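PDB 1OI0: MPN domain-containing protein from Archaeoglobus fulgidus, which binds a zinc ion through its JAB1/MPN domain and is probably a metallopeptidase, of a family linked to proteasomal deubiquitination. Local coordinates for residues L10-T13 against I14-A18. Residues are numbered along the deposited sequence; the frame is centred on the assembly and turned at random.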
ATOM      1  N   LEU A  10       2.349  -1.969 -10.418  1.00 24.63           N
ATOM      2  CA  LEU A  10       2.348  -2.388  -9.021  1.00 20.78           C
ATOM      3  C   LEU A  10       0.951  -2.253  -8.426  1.00 22.55           C
ATOM      4  O   LEU A  10       0.532  -3.093  -7.629  1.00 20.30           O
ATOM      5  CB  LEU A  10       3.339  -1.558  -8.201  1.00 22.32           C
ATOM      6  CG  LEU A  10       3.519  -2.046  -6.760  1.00 22.19           C
ATOM      7  CD1 LEU A  10       4.101  -3.450  -6.789  1.00 24.67           C
ATOM      8  CD2 LEU A  10       4.439  -1.108  -5.983  1.00 22.70           C
ATOM      9  N   LEU A  11       0.235  -1.197  -8.803  1.00 21.64           N
ATOM     10  CA  LEU A  11      -1.121  -0.990  -8.303  1.00 23.74           C
ATOM     11  C   LEU A  11      -2.008  -2.147  -8.743  1.00 25.16           C
ATOM     12  O   LEU A  11      -2.820  -2.657  -7.964  1.00 23.07           O
ATOM     13  CB  LEU A  11      -1.701   0.324  -8.827  1.00 26.10           C
ATOM     14  CG  LEU A  11      -1.342   1.605  -8.070  1.00 26.68           C
ATOM     15  CD1 LEU A  11      -1.972   2.800  -8.769  1.00 27.83           C
ATOM     16  CD2 LEU A  11      -1.837   1.510  -6.633  1.00 28.40           C
ATOM     17  N   LYS A  12      -1.849  -2.563  -9.996  1.00 24.16           N
ATOM     18  CA  LYS A  12      -2.636  -3.667 -10.521  1.00 25.72           C
ATOM     19  C   LYS A  12      -2.303  -4.928  -9.733  1.00 24.51           C
ATOM     20  O   LYS A  12      -3.194  -5.678  -9.340  1.00 25.79           O
ATOM     21  CB  LYS A  12      -2.337  -3.888 -12.006  1.00 28.75           C
ATOM     22  CG  LYS A  12      -3.159  -5.005 -12.627  1.00 35.20           C
ATOM     23  CD  LYS A  12      -2.820  -5.214 -14.093  1.00 41.47           C
ATOM     24  CE  LYS A  12      -3.660  -6.336 -14.689  1.00 44.15           C
ATOM     25  NZ  LYS A  12      -3.295  -6.614 -16.106  1.00 46.72           N
ATOM     26  N   THR A  13      -1.015  -5.153  -9.499  1.00 23.10           N
ATOM     27  CA  THR A  13      -0.562  -6.317  -8.749  1.00 25.03           C
ATOM     28  C   THR A  13      -1.163  -6.301  -7.346  1.00 22.48           C
ATOM     29  O   THR A  13      -1.662  -7.317  -6.858  1.00 21.50           O
ATOM     30  CB  THR A  13       0.975  -6.331  -8.636  1.00 24.40           C
ATOM     31  OG1 THR A  13       1.544  -6.437  -9.947  1.00 28.50           O
ATOM     32  CG2 THR A  13       1.447  -7.504  -7.787  1.00 26.97           C
ATOM     33  N   ILE A  14      -1.119  -5.140  -6.705  1.00 22.54           N
ATOM     34  CA  ILE A  14      -1.654  -4.996  -5.357  1.00 20.63           C
ATOM     35  C   ILE A  14      -3.155  -5.272  -5.304  1.00 20.68           C
ATOM     36  O   ILE A  14      -3.622  -6.054  -4.472  1.00 19.25           O
ATOM     37  CB  ILE A  14      -1.376  -3.580  -4.801  1.00 20.43           C
ATOM     38  CG1 ILE A  14       0.123  -3.427  -4.513  1.00 19.48           C
ATOM     39  CG2 ILE A  14      -2.188  -3.341  -3.531  1.00 22.64           C
ATOM     40  CD1 ILE A  14       0.563  -1.998  -4.229  1.00 18.43           C
ATOM     41  N   LEU A  15      -3.909  -4.637  -6.195  1.00 20.80           N
ATOM     42  CA  LEU A  15      -5.354  -4.820  -6.220  1.00 20.21           C
ATOM     43  C   LEU A  15      -5.760  -6.258  -6.530  1.00 22.84           C
ATOM     44  O   LEU A  15      -6.758  -6.752  -6.004  1.00 20.42           O
ATOM     45  CB  LEU A  15      -5.983  -3.860  -7.229  1.00 20.33           C
ATOM     46  CG  LEU A  15      -5.875  -2.394  -6.798  1.00 22.12           C
ATOM     47  CD1 LEU A  15      -6.287  -1.496  -7.939  1.00 21.46           C
ATOM     48  CD2 LEU A  15      -6.745  -2.145  -5.569  1.00 24.63           C
ATOM     49  N   GLU A  16      -4.990  -6.933  -7.375  1.00 22.71           N
ATOM     50  CA  GLU A  16      -5.299  -8.318  -7.713  1.00 22.49           C
ATOM     51  C   GLU A  16      -4.948  -9.232  -6.538  1.00 23.21           C
ATOM     52  O   GLU A  16      -5.602 -10.249  -6.312  1.00 22.02           O
ATOM     53  CB  GLU A  16      -4.535  -8.741  -8.967  1.00 25.61           C
ATOM     54  CG  GLU A  16      -4.887  -7.908 -10.192  1.00 30.51           C
ATOM     55  CD  GLU A  16      -4.186  -8.381 -11.449  1.00 35.32           C
ATOM     56  OE1 GLU A  16      -2.959  -8.606 -11.398  1.00 41.44           O
ATOM     57  OE2 GLU A  16      -4.858  -8.517 -12.493  1.00 39.41           O
ATOM     58  N   ALA A  17      -3.916  -8.860  -5.787  1.00 19.75           N
ATOM     59  CA  ALA A  17      -3.493  -9.639  -4.627  1.00 20.93           C
ATOM     60  C   ALA A  17      -4.548  -9.503  -3.535  1.00 20.58           C
ATOM     61  O   ALA A  17      -4.829 -10.456  -2.806  1.00 19.03           O
ATOM     62  CB  ALA A  17      -2.143  -9.141  -4.120  1.00 21.34           C
ATOM     63  N   ALA A  18      -5.127  -8.311  -3.430  1.00 18.93           N
ATOM     64  CA  ALA A  18      -6.165  -8.046  -2.440  1.00 19.44           C
ATOM     65  C   ALA A  18      -7.402  -8.860  -2.794  1.00 21.31           C
ATOM     66  O   ALA A  18      -8.019  -9.486  -1.926  1.00 20.60           O
ATOM     67  CB  ALA A  18      -6.501  -6.564  -2.414  1.00 19.73           C
TER
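L10 meets I14 one helical turn further on, through both backbone and side chain. Its carbonyl O accepts the I14 amide N at 2.8 Å, while its CG lies 3.9 Å from I14 CD1, the two side chains crossing at a slant. In I14 the first torsion swings CG1 beside its own backbone N (chi1 -70°), which brings CG1 to 3.2 Å from L10 O, and the extended second torsion (168°) carries CD1 on to L10 CG. At L11 the bond to the L15 amide is nearly straight, with an N-H...O angle of 171°, and the same O of L11 has the CG of L15 resting 3.3 Å away.

All this belongs to one regular amphipathic alpha-helix, residues 8-21, packed against the mixed sheet of the JAB/MPN fold. I14 is buried on L40, V69 and V97, and L15 also touches V97; strand 64-72, which holds V69, carries the zinc ligands H70 and H72 at its end, with the ion itself about 13 Å from the I14 side chain.

K12, on the exposed side, has its O bonded to the E16 N, and its fully extended chain passes the E16 side chain at a slant. K12 CE comes within 3.3 Å of E16 OE2, but NZ stays 4.4 Å from that oxygen, too far for a salt bridge, so the opposite charges probably attract only weakly. T13 closes the series: its O takes the A17 amide and has A17 CB 3.3 Å away, while its OG1 turns back to hydrogen-bond the carbonyl O of G9.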